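Local structure of UDP-N-acetylglucosamine--peptide N-acetylglucosaminyltransferase stabilizing protein GtfB (Streptococcus gordonii, 5E9T) at residues Leu101-Val105 with Ser117-Asn121; Tyr45-Asp51 with Tyr143-Asp147; Phe371-Ile377 with Ala421-Gln425; Lys286-Thr292 with Leu310-Ala316. The protein stabilises the glycosyltransferase GtfA and, in a heterotetramer with it, supports transfer of the first GlcNAc from UDP-GlcNAc to the serine-rich repeat adhesin GspB. All coordinates share one frame; numbering follows the deposited sequence.

Contact 1. Residues Leu101-Val105 with Ser117-Asn121; sequences LVKQV and SERYN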
# COMPACT_ATOMS: atom_id res chain seq x y z
N LEU B 101 -20.19 -20.55 -7.13
CA LEU B 101 -19.23 -21.62 -6.93
C LEU B 101 -17.86 -21.19 -7.42
O LEU B 101 -17.74 -20.58 -8.49
CB LEU B 101 -19.67 -22.90 -7.64
CG LEU B 101 -20.78 -23.74 -7.01
CD1 LEU B 101 -20.43 -24.15 -5.58
CD2 LEU B 101 -22.10 -23.02 -7.04
N VAL B 102 -16.83 -21.49 -6.64
CA VAL B 102 -15.50 -20.96 -6.91
C VAL B 102 -14.84 -21.76 -8.02
O VAL B 102 -14.62 -22.97 -7.89
CB VAL B 102 -14.63 -20.96 -5.64
CG1 VAL B 102 -13.27 -20.36 -5.95
CG2 VAL B 102 -15.32 -20.19 -4.53
N LYS B 103 -14.51 -21.08 -9.11
CA LYS B 103 -13.73 -21.63 -10.21
C LYS B 103 -12.27 -21.21 -10.09
O LYS B 103 -11.38 -22.06 -10.00
CB LYS B 103 -14.33 -21.16 -11.54
CG LYS B 103 -13.43 -21.26 -12.76
CD LYS B 103 -14.09 -20.59 -13.95
CE LYS B 103 -13.14 -20.40 -15.12
NZ LYS B 103 -13.64 -19.35 -16.05
N GLN B 104 -12.01 -19.91 -10.12
CA GLN B 104 -10.66 -19.37 -10.14
C GLN B 104 -10.62 -18.08 -9.32
O GLN B 104 -11.51 -17.23 -9.47
CB GLN B 104 -10.25 -19.12 -11.60
CG GLN B 104 -9.01 -18.30 -11.83
CD GLN B 104 -8.88 -17.93 -13.30
OE1 GLN B 104 -9.56 -18.50 -14.16
NE2 GLN B 104 -8.01 -16.97 -13.60
N VAL B 105 -9.61 -17.94 -8.47
CA VAL B 105 -9.42 -16.72 -7.68
C VAL B 105 -8.14 -16.04 -8.14
O VAL B 105 -7.07 -16.66 -8.17
CB VAL B 105 -9.41 -17.01 -6.17
CG1 VAL B 105 -8.39 -18.08 -5.81
CG2 VAL B 105 -9.14 -15.74 -5.39
N SER B 117 -3.21 -16.69 -10.59
CA SER B 117 -4.53 -17.28 -10.79
C SER B 117 -4.49 -18.67 -10.16
O SER B 117 -3.81 -19.56 -10.67
CB SER B 117 -4.90 -17.37 -12.27
OG SER B 117 -5.00 -16.09 -12.86
N GLU B 118 -5.21 -18.84 -9.06
CA GLU B 118 -5.31 -20.14 -8.41
C GLU B 118 -6.63 -20.78 -8.81
O GLU B 118 -7.69 -20.16 -8.69
CB GLU B 118 -5.20 -19.98 -6.89
CG GLU B 118 -3.92 -19.26 -6.46
CD GLU B 118 -3.80 -19.10 -4.96
OE1 GLU B 118 -2.79 -19.57 -4.39
OE2 GLU B 118 -4.70 -18.50 -4.35
N ARG B 119 -6.56 -22.01 -9.32
CA ARG B 119 -7.67 -22.65 -10.01
C ARG B 119 -8.27 -23.76 -9.17
O ARG B 119 -7.55 -24.55 -8.55
CB ARG B 119 -7.22 -23.22 -11.36
CG ARG B 119 -6.13 -22.41 -12.02
CD ARG B 119 -6.48 -22.10 -13.46
NE ARG B 119 -5.39 -21.42 -14.14
CZ ARG B 119 -5.56 -20.51 -15.09
NH1 ARG B 119 -6.78 -20.17 -15.47
NH2 ARG B 119 -4.51 -19.94 -15.66
N TYR B 120 -9.60 -23.83 -9.17
CA TYR B 120 -10.33 -24.79 -8.36
C TYR B 120 -11.11 -25.75 -9.25
O TYR B 120 -11.51 -25.39 -10.36
CB TYR B 120 -11.27 -24.07 -7.38
CG TYR B 120 -10.52 -23.34 -6.28
CD1 TYR B 120 -9.86 -22.15 -6.54
CD2 TYR B 120 -10.46 -23.86 -5.00
CE1 TYR B 120 -9.16 -21.49 -5.55
CE2 TYR B 120 -9.76 -23.21 -4.00
CZ TYR B 120 -9.12 -22.02 -4.28
OH TYR B 120 -8.43 -21.36 -3.29
N ASN B 121 -11.29 -26.97 -8.76
CA ASN B 121 -11.99 -28.02 -9.47
C ASN B 121 -13.40 -28.19 -8.89
O ASN B 121 -13.84 -27.41 -8.04
CB ASN B 121 -11.17 -29.32 -9.40
CG ASN B 121 -10.84 -29.72 -7.98
OD1 ASN B 121 -11.54 -29.37 -7.03
ND2 ASN B 121 -9.76 -30.48 -7.82

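Contact 2. Residues Tyr45-Asp51 with Tyr143-Asp147; sequences YTYFLGD and YYSTD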
# COMPACT_ATOMS: atom_id res chain seq x y z
N TYR B 45 -3.86 -33.04 -17.49
CA TYR B 45 -3.42 -32.14 -16.44
C TYR B 45 -4.02 -32.51 -15.09
O TYR B 45 -3.33 -32.49 -14.07
CB TYR B 45 -3.77 -30.70 -16.81
CG TYR B 45 -2.97 -30.19 -17.98
CD1 TYR B 45 -1.66 -29.76 -17.81
CD2 TYR B 45 -3.51 -30.14 -19.26
CE1 TYR B 45 -0.91 -29.29 -18.87
CE2 TYR B 45 -2.77 -29.68 -20.33
CZ TYR B 45 -1.47 -29.25 -20.13
OH TYR B 45 -0.71 -28.79 -21.17
N THR B 46 -5.30 -32.88 -15.08
CA THR B 46 -6.01 -33.20 -13.84
C THR B 46 -5.94 -34.68 -13.48
O THR B 46 -6.32 -35.04 -12.36
CB THR B 46 -7.48 -32.79 -13.95
OG1 THR B 46 -8.08 -33.47 -15.06
CG2 THR B 46 -7.59 -31.29 -14.18
N TYR B 47 -5.45 -35.53 -14.38
CA TYR B 47 -5.62 -36.97 -14.23
C TYR B 47 -4.74 -37.54 -13.12
O TYR B 47 -5.16 -38.45 -12.40
CB TYR B 47 -5.32 -37.66 -15.57
CG TYR B 47 -5.48 -39.16 -15.59
CD1 TYR B 47 -6.73 -39.74 -15.72
CD2 TYR B 47 -4.37 -40.00 -15.53
CE1 TYR B 47 -6.88 -41.11 -15.76
CE2 TYR B 47 -4.51 -41.36 -15.58
CZ TYR B 47 -5.76 -41.92 -15.68
OH TYR B 47 -5.90 -43.29 -15.72
N PHE B 48 -3.53 -37.02 -12.97
CA PHE B 48 -2.55 -37.59 -12.06
C PHE B 48 -2.53 -36.94 -10.68
O PHE B 48 -1.69 -37.30 -9.85
CB PHE B 48 -1.15 -37.49 -12.67
CG PHE B 48 -1.00 -38.21 -13.98
CD1 PHE B 48 -1.03 -39.59 -14.03
CD2 PHE B 48 -0.82 -37.50 -15.15
CE1 PHE B 48 -0.89 -40.25 -15.23
CE2 PHE B 48 -0.68 -38.15 -16.36
CZ PHE B 48 -0.72 -39.53 -16.40
N LEU B 49 -3.44 -36.00 -10.41
CA LEU B 49 -3.33 -35.19 -9.21
C LEU B 49 -3.87 -35.87 -7.95
O LEU B 49 -3.57 -35.41 -6.84
CB LEU B 49 -4.04 -33.85 -9.44
CG LEU B 49 -3.48 -33.14 -10.67
CD1 LEU B 49 -4.21 -31.83 -10.93
CD2 LEU B 49 -1.99 -32.90 -10.51
N GLY B 50 -4.64 -36.94 -8.09
CA GLY B 50 -5.10 -37.68 -6.93
C GLY B 50 -6.47 -37.30 -6.42
O GLY B 50 -6.87 -37.78 -5.36
N ASP B 51 -7.20 -36.44 -7.14
CA ASP B 51 -8.55 -36.09 -6.73
C ASP B 51 -9.46 -37.31 -6.79
O ASP B 51 -9.31 -38.19 -7.64
CB ASP B 51 -9.11 -34.98 -7.62
CG ASP B 51 -8.38 -33.66 -7.43
OD1 ASP B 51 -8.15 -33.26 -6.27
OD2 ASP B 51 -8.04 -33.02 -8.45
N TYR B 143 0.66 -27.59 -11.45
CA TYR B 143 -0.45 -28.45 -11.08
C TYR B 143 0.00 -29.34 -9.93
O TYR B 143 1.02 -30.03 -10.04
CB TYR B 143 -0.93 -29.28 -12.28
CG TYR B 143 -1.34 -28.44 -13.47
CD1 TYR B 143 -0.40 -28.00 -14.39
CD2 TYR B 143 -2.67 -28.08 -13.67
CE1 TYR B 143 -0.77 -27.22 -15.48
CE2 TYR B 143 -3.05 -27.31 -14.76
CZ TYR B 143 -2.09 -26.88 -15.66
OH TYR B 143 -2.45 -26.11 -16.75
N TYR B 144 -0.74 -29.30 -8.83
CA TYR B 144 -0.34 -29.91 -7.57
C TYR B 144 -1.12 -31.19 -7.32
O TYR B 144 -2.28 -31.32 -7.72
CB TYR B 144 -0.55 -28.97 -6.39
CG TYR B 144 0.07 -27.60 -6.55
CD1 TYR B 144 -0.65 -26.56 -7.13
CD2 TYR B 144 1.36 -27.34 -6.11
CE1 TYR B 144 -0.10 -25.31 -7.27
CE2 TYR B 144 1.92 -26.09 -6.25
CZ TYR B 144 1.19 -25.08 -6.83
OH TYR B 144 1.75 -23.83 -6.97
N SER B 145 -0.47 -32.13 -6.63
CA SER B 145 -1.20 -33.28 -6.13
C SER B 145 -2.09 -32.86 -4.97
O SER B 145 -2.07 -31.71 -4.52
CB SER B 145 -0.23 -34.38 -5.70
OG SER B 145 0.42 -34.05 -4.48
N THR B 146 -2.88 -33.79 -4.46
CA THR B 146 -3.68 -33.48 -3.29
C THR B 146 -2.83 -33.36 -2.04
O THR B 146 -3.34 -32.93 -0.99
CB THR B 146 -4.77 -34.53 -3.10
OG1 THR B 146 -4.20 -35.84 -3.14
CG2 THR B 146 -5.82 -34.40 -4.21
N ASP B 147 -1.55 -33.73 -2.12
CA ASP B 147 -0.59 -33.52 -1.05
C ASP B 147 0.23 -32.25 -1.23
O ASP B 147 1.12 -31.98 -0.42
CB ASP B 147 0.35 -34.73 -0.95
CG ASP B 147 -0.41 -36.03 -0.75
OD1 ASP B 147 -1.25 -36.08 0.17
OD2 ASP B 147 -0.17 -36.98 -1.52

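Contact 3. Residues Phe371-Ile377 with Ala421-Gln425; sequences FENNLLI and ALQAQ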
# COMPACT_ATOMS: atom_id res chain seq x y z
N PHE B 371 -34.87 -24.20 -24.92
CA PHE B 371 -34.75 -25.11 -26.07
C PHE B 371 -34.86 -26.56 -25.64
O PHE B 371 -35.52 -27.37 -26.31
CB PHE B 371 -33.42 -24.85 -26.78
CG PHE B 371 -33.20 -25.71 -27.99
CD1 PHE B 371 -32.56 -26.94 -27.88
CD2 PHE B 371 -33.62 -25.30 -29.24
CE1 PHE B 371 -32.34 -27.73 -28.99
CE2 PHE B 371 -33.41 -26.09 -30.36
CZ PHE B 371 -32.77 -27.31 -30.23
N GLU B 372 -34.23 -26.93 -24.52
CA GLU B 372 -34.31 -28.30 -24.05
C GLU B 372 -35.72 -28.68 -23.61
O GLU B 372 -36.08 -29.86 -23.63
CB GLU B 372 -33.33 -28.52 -22.89
CG GLU B 372 -31.88 -28.21 -23.21
CD GLU B 372 -30.93 -28.77 -22.18
OE1 GLU B 372 -31.40 -29.44 -21.23
OE2 GLU B 372 -29.70 -28.54 -22.30
N ASN B 373 -36.52 -27.69 -23.20
CA ASN B 373 -37.89 -27.91 -22.78
C ASN B 373 -38.91 -27.67 -23.88
O ASN B 373 -40.11 -27.65 -23.61
CB ASN B 373 -38.20 -27.05 -21.55
CG ASN B 373 -37.91 -27.77 -20.25
OD1 ASN B 373 -38.83 -28.15 -19.53
ND2 ASN B 373 -36.64 -27.97 -19.96
N ASN B 374 -38.45 -27.44 -25.12
CA ASN B 374 -39.31 -27.27 -26.29
C ASN B 374 -40.20 -26.03 -26.19
O ASN B 374 -41.26 -25.98 -26.82
CB ASN B 374 -40.17 -28.51 -26.54
CG ASN B 374 -39.63 -29.37 -27.67
OD1 ASN B 374 -39.30 -28.88 -28.74
ND2 ASN B 374 -39.54 -30.68 -27.42
N LEU B 375 -39.79 -25.04 -25.40
CA LEU B 375 -40.42 -23.73 -25.48
C LEU B 375 -40.00 -23.04 -26.77
O LEU B 375 -38.82 -23.07 -27.15
CB LEU B 375 -40.02 -22.87 -24.28
CG LEU B 375 -40.69 -23.08 -22.92
CD1 LEU B 375 -40.31 -24.42 -22.32
CD2 LEU B 375 -40.31 -21.96 -21.97
N LEU B 376 -40.97 -22.42 -27.45
CA LEU B 376 -40.65 -21.67 -28.65
C LEU B 376 -40.07 -20.32 -28.27
O LEU B 376 -40.73 -19.52 -27.59
CB LEU B 376 -41.86 -21.46 -29.55
CG LEU B 376 -41.46 -20.45 -30.62
CD1 LEU B 376 -40.41 -21.02 -31.59
CD2 LEU B 376 -42.66 -19.91 -31.37
N ILE B 377 -38.86 -20.05 -28.73
CA ILE B 377 -38.13 -18.83 -28.39
C ILE B 377 -38.27 -17.81 -29.51
O ILE B 377 -38.12 -18.15 -30.69
CB ILE B 377 -36.65 -19.16 -28.14
CG1 ILE B 377 -36.53 -20.42 -27.28
CG2 ILE B 377 -35.94 -17.97 -27.51
CD1 ILE B 377 -35.14 -21.01 -27.27
N ALA B 421 -43.34 -24.11 -36.28
CA ALA B 421 -42.40 -23.17 -35.68
C ALA B 421 -41.28 -23.88 -34.92
O ALA B 421 -40.13 -23.41 -34.92
CB ALA B 421 -43.14 -22.22 -34.74
N LEU B 422 -41.58 -25.01 -34.27
CA LEU B 422 -40.54 -25.67 -33.48
C LEU B 422 -39.68 -26.60 -34.31
O LEU B 422 -38.68 -27.11 -33.81
CB LEU B 422 -41.13 -26.43 -32.29
CG LEU B 422 -42.02 -25.61 -31.38
CD1 LEU B 422 -42.10 -26.17 -29.97
CD2 LEU B 422 -41.52 -24.21 -31.35
N GLN B 423 -40.05 -26.84 -35.57
CA GLN B 423 -39.10 -27.36 -36.53
C GLN B 423 -38.30 -26.25 -37.19
O GLN B 423 -37.26 -26.52 -37.78
CB GLN B 423 -39.82 -28.19 -37.59
CG GLN B 423 -40.57 -29.39 -37.02
CD GLN B 423 -39.69 -30.28 -36.15
OE1 GLN B 423 -38.47 -30.30 -36.28
NE2 GLN B 423 -40.33 -31.02 -35.25
N ALA B 424 -38.77 -25.00 -37.07
CA ALA B 424 -37.99 -23.87 -37.54
C ALA B 424 -36.78 -23.63 -36.64
O ALA B 424 -35.64 -23.56 -37.12
CB ALA B 424 -38.88 -22.64 -37.61
N GLN B 425 -37.01 -23.51 -35.33
CA GLN B 425 -35.90 -23.45 -34.39
C GLN B 425 -35.27 -24.82 -34.20
O GLN B 425 -34.09 -24.92 -33.84
CB GLN B 425 -36.37 -22.89 -33.05
CG GLN B 425 -36.78 -23.94 -32.03
CD GLN B 425 -37.19 -23.34 -30.70
OE1 GLN B 425 -37.44 -22.14 -30.59
NE2 GLN B 425 -37.24 -24.18 -29.67

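Contact 4. Residues Lys286-Thr292 with Leu310-Ala316; sequences KDALILT and LVFRIAA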
# COMPACT_ATOMS: atom_id res chain seq x y z
N LYS B 286 -50.61 -20.97 -22.50
CA LYS B 286 -50.95 -19.56 -22.46
C LYS B 286 -49.87 -18.69 -21.84
O LYS B 286 -50.08 -17.48 -21.69
CB LYS B 286 -52.23 -19.40 -21.64
CG LYS B 286 -53.13 -20.60 -21.67
CD LYS B 286 -53.96 -20.75 -20.41
CE LYS B 286 -53.24 -21.41 -19.32
NZ LYS B 286 -53.85 -21.18 -17.99
N ASP B 287 -48.73 -19.26 -21.48
CA ASP B 287 -47.88 -18.66 -20.45
C ASP B 287 -46.51 -18.27 -20.98
O ASP B 287 -45.91 -18.99 -21.79
CB ASP B 287 -47.76 -19.63 -19.28
CG ASP B 287 -49.12 -20.17 -18.83
OD1 ASP B 287 -50.00 -19.36 -18.49
OD2 ASP B 287 -49.32 -21.40 -18.85
N ALA B 288 -46.03 -17.12 -20.52
CA ALA B 288 -44.72 -16.59 -20.86
C ALA B 288 -43.75 -16.83 -19.71
O ALA B 288 -44.14 -16.86 -18.54
CB ALA B 288 -44.78 -15.09 -21.18
N LEU B 289 -42.49 -17.03 -20.07
CA LEU B 289 -41.42 -17.11 -19.08
C LEU B 289 -40.24 -16.32 -19.59
O LEU B 289 -39.69 -16.63 -20.65
CB LEU B 289 -41.01 -18.56 -18.81
CG LEU B 289 -39.79 -18.62 -17.92
CD1 LEU B 289 -40.12 -18.09 -16.53
CD2 LEU B 289 -39.25 -20.04 -17.86
N ILE B 290 -39.84 -15.29 -18.84
CA ILE B 290 -38.66 -14.50 -19.15
C ILE B 290 -37.76 -14.47 -17.92
O ILE B 290 -38.24 -14.31 -16.79
CB ILE B 290 -39.00 -13.05 -19.57
CG1 ILE B 290 -40.31 -12.99 -20.35
CG2 ILE B 290 -37.84 -12.45 -20.36
CD1 ILE B 290 -40.30 -13.75 -21.65
N LEU B 291 -36.46 -14.62 -18.15
CA LEU B 291 -35.46 -14.52 -17.10
C LEU B 291 -34.61 -13.29 -17.37
O LEU B 291 -33.90 -13.24 -18.39
CB LEU B 291 -34.60 -15.77 -17.04
CG LEU B 291 -35.35 -17.01 -16.60
CD1 LEU B 291 -34.36 -18.13 -16.39
CD2 LEU B 291 -36.15 -16.70 -15.33
N THR B 292 -34.67 -12.31 -16.48
CA THR B 292 -33.93 -11.07 -16.63
C THR B 292 -33.11 -10.81 -15.39
O THR B 292 -33.42 -11.30 -14.30
CB THR B 292 -34.88 -9.89 -16.88
OG1 THR B 292 -34.12 -8.77 -17.35
CG2 THR B 292 -35.61 -9.51 -15.60
N LEU B 310 -52.32 -13.82 -22.85
CA LEU B 310 -51.10 -14.55 -22.56
C LEU B 310 -50.59 -14.21 -21.16
O LEU B 310 -50.45 -13.03 -20.82
CB LEU B 310 -50.05 -14.21 -23.62
CG LEU B 310 -48.99 -15.24 -24.03
CD1 LEU B 310 -49.64 -16.47 -24.65
CD2 LEU B 310 -48.01 -14.59 -25.01
N VAL B 311 -50.35 -15.24 -20.35
CA VAL B 311 -49.73 -15.03 -19.04
C VAL B 311 -48.27 -14.67 -19.23
O VAL B 311 -47.58 -15.24 -20.08
CB VAL B 311 -49.88 -16.29 -18.17
CG1 VAL B 311 -49.27 -16.07 -16.79
CG2 VAL B 311 -51.34 -16.70 -18.07
N PHE B 312 -47.78 -13.71 -18.45
CA PHE B 312 -46.39 -13.24 -18.53
C PHE B 312 -45.72 -13.45 -17.18
O PHE B 312 -46.08 -12.79 -16.20
CB PHE B 312 -46.32 -11.77 -18.96
CG PHE B 312 -46.59 -11.54 -20.42
CD1 PHE B 312 -45.83 -10.66 -21.16
CD2 PHE B 312 -47.61 -12.20 -21.06
CE1 PHE B 312 -46.09 -10.45 -22.51
CE2 PHE B 312 -47.87 -11.99 -22.40
CZ PHE B 312 -47.11 -11.12 -23.12
N ARG B 313 -44.75 -14.35 -17.14
CA ARG B 313 -43.98 -14.61 -15.93
C ARG B 313 -42.55 -14.17 -16.15
O ARG B 313 -41.87 -14.66 -17.06
CB ARG B 313 -44.05 -16.08 -15.52
CG ARG B 313 -45.44 -16.64 -15.62
CD ARG B 313 -45.70 -17.65 -14.53
NE ARG B 313 -47.11 -18.01 -14.51
CZ ARG B 313 -47.60 -19.09 -15.10
NH1 ARG B 313 -46.80 -19.92 -15.75
NH2 ARG B 313 -48.90 -19.34 -15.04
N ILE B 314 -42.08 -13.24 -15.32
CA ILE B 314 -40.73 -12.73 -15.39
C ILE B 314 -40.06 -12.98 -14.05
O ILE B 314 -40.65 -12.74 -12.99
CB ILE B 314 -40.70 -11.23 -15.75
CG1 ILE B 314 -41.42 -11.04 -17.07
CG2 ILE B 314 -39.28 -10.69 -15.77
CD1 ILE B 314 -41.00 -9.82 -17.78
N ALA B 315 -38.83 -13.47 -14.09
CA ALA B 315 -38.13 -13.87 -12.89
C ALA B 315 -36.71 -13.35 -12.89
O ALA B 315 -36.13 -13.03 -13.93
CB ALA B 315 -38.14 -15.40 -12.73
N ALA B 316 -36.18 -13.25 -11.68
CA ALA B 316 -34.78 -12.96 -11.41
C ALA B 316 -34.50 -13.49 -10.02
O ALA B 316 -35.43 -13.66 -9.22
CB ALA B 316 -34.49 -11.46 -11.49

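Contact 1. Residues Leu101-Val105 with Ser117-Asn121
V105 and E118 form a hydrogen-bonded pair of this antiparallel hairpin. V105 N donates to E118 O at 2.9 Å, and E118 N returns a bond to V105 O at 3.0 Å. A third backbone bond, from Y120 N to K103 O at 2.6 Å, joins the strands on the other side of the non-hydrogen-bonded pair Q104 and R119. On its other edge, strand 101-105 carries a classic beta bulge, K103 and Q104 both facing H92 of strand 86-94.

The apolar contacts gather round the Y120 ring. V102 swings CG1 opposite its own backbone N (chi1 -178°) and thereby lays this methyl over one ring face, offset toward the rim, in a CH-pi contact 4.2 Å from CG1 to the ring centroid. V105 CG1 meets the edge instead, 3.5 Å from Y120 CE1.

The polar side chains line up along the face carrying Q104 and R119. There the extended Q104 chain brings its NE2 to 3.2 Å from S117 OG, and both atoms hydrogen-bond D106; R119 is held by T130. On the V105 face, E118 OE2 accepts from W107 and forms a salt bridge with R188 of a Gtf1 chain. The two sheet faces therefore differ in chemistry: one bears a polar network, whereas the other combines a packed tyrosine with a carboxylate that ties the hairpin to the glycosyltransferase.

Contact 2. Residues Tyr45-Asp51 with Tyr143-Asp147
Y45 lays the CD1 corner of its ring over one face of the Y143 ring, offset toward the rim, with CD1 3.6 Å from Y143 CE1. The planes are inclined at 35° and the centroids lie 5.0 Å apart, an oblique pairing in which Y143 OH in turn sits over a face of Y45. Y45 OH is hydrogen-bonded to E154.

Further along, L49 runs its side chain beside the backbone where strand 138-144 ends. Its CD2 approaches Y144 O at 3.2 Å and Y143 CB at 4.2 Å. The L49 carbonyl makes the one backbone hydrogen bond between the segments, accepting from T146 N at 3.0 Å, and S145 CA-H also points to this oxygen. S145 turns OG back between its own N and carbonyl carbon (chi1 73°), where it accepts from D147 N in an ST turn. T146 CG2 meets D51 OD1 at 3.3 Å, and that oxygen is also in a salt bridge with R125.

The contact thus fastens the end of helix 44-47 and the turn after it onto the antiparallel sheet. Strand 150-155 supplies I152, which touches both tyrosines, strand 126-132 brings F127 against L49, and F179 of helix 176-186 meets the Y45 ring.

Contact 3. Residues Phe371-Ile377 with Ala421-Gln425
Q425 turns its side chain through a chi1 of 94° and then extends beyond CG (chi2 177°), which carries its amide from helix 415-428 to the backbone of L375-I377. There both ends of the amide are used. I377 N donates to Q425 OE1 at 3.1 Å in an almost straight bond (178°), lying in the carbonyl plane on a lone pair. Q425 NE2 donates a hydrogen bond to L375 O at 3.2 Å; this donor stands above the L375 carbonyl plane, while the oxygen lies close to the plane of the Q425 amide.

The F371 ring and the Q425 side chain run antiparallel alongside one another, with Q425 O at the ring edge, 3.7 Å from CE2. Leucine packing lies beside the amide: L422 CD2 packs across L376 CB and L376 CD2 touches A421 CB at 4.1 Å, while L422 CD1 comes against the carbonyl oxygen of N374.

N374, with positive phi, is the C-prime residue of the Schellman motif ending helix 366-372, and strand 376-379 starts just after it. Bridging two backbone groups on either side of L376, the Q425 amide behaves like a short piece of neighbouring strand: its two bonds fix its rotation, give both OE1 and NE2 of this buried residue a backbone partner and tie helix 415-428 to the start of strand 376-379.

Contact 4. Residues Lys286-Thr292 with Leu310-Ala316
A beta-alpha-beta unit supplies this pair of parallel strands: 287-291 and 311-315 lie side by side, linked through helix 300-306, and belong to a parallel sheet completed by strand 333-336. Their axes come within 4.3 Å and diverge by 19°. Backbone hydrogen bonds run in the staggered parallel pattern, with each strand using alternate residues. V311 N donates to K286 O; R313 N and I290 N then continue the ladder through A288 O and R313 O. It closes with A315 N to I290 O (2.9 Å) and T292 N to A315 O (3.0 Å). R313 N stands well above the A288 carbonyl plane, unlike the donors farther along the ladder.

Side chains alternate between two sheet faces. On the one bearing A288, F312, I290 and I314, A288 CB sits over one face of the F312 ring, offset toward the rim, 4.0 Å from CD2. I290 and I314 run alongside each other from neighbouring strands, their CG1 atoms 4.0 Å apart. Helix 300-306 covers this face, bringing L300 and V304 to F312.

The face with D287, V311, L289, R313, L291 and A315 meets helix 341-350, whose L347 touches both L289 and R313. R313 bends at chi2 (-145°) and returns its guanidinium alongside D287, forming a long salt bridge through charge alone, no guanidinium N-H being aimed at OD1. At the far end of this face, L291 CD2 rests against A315 CB at 3.5 Å.

How the contacts relate
Contacts 1 and 2 share the long antiparallel sheet, with centres about 15 Å apart, and they touch where N121 meets D51. Contact 1 pairs neighbouring strands 101-108 and 114-120, and its sequence falls between the two halves of contact 2, which ties helix 44-47 to the end of strand 138-144. Contacts 4 and 3 follow in that order along the chain. Their centres are about 16 Å apart in the alpha/beta region holding the parallel strands 287-291, 311-315 and 376-379. Centres of contacts 2 and 4 stand about 45 Å apart, on opposite sides of the chain's centre. The chain thus separates a sheet that meets Gtf1 from a distant alpha/beta region.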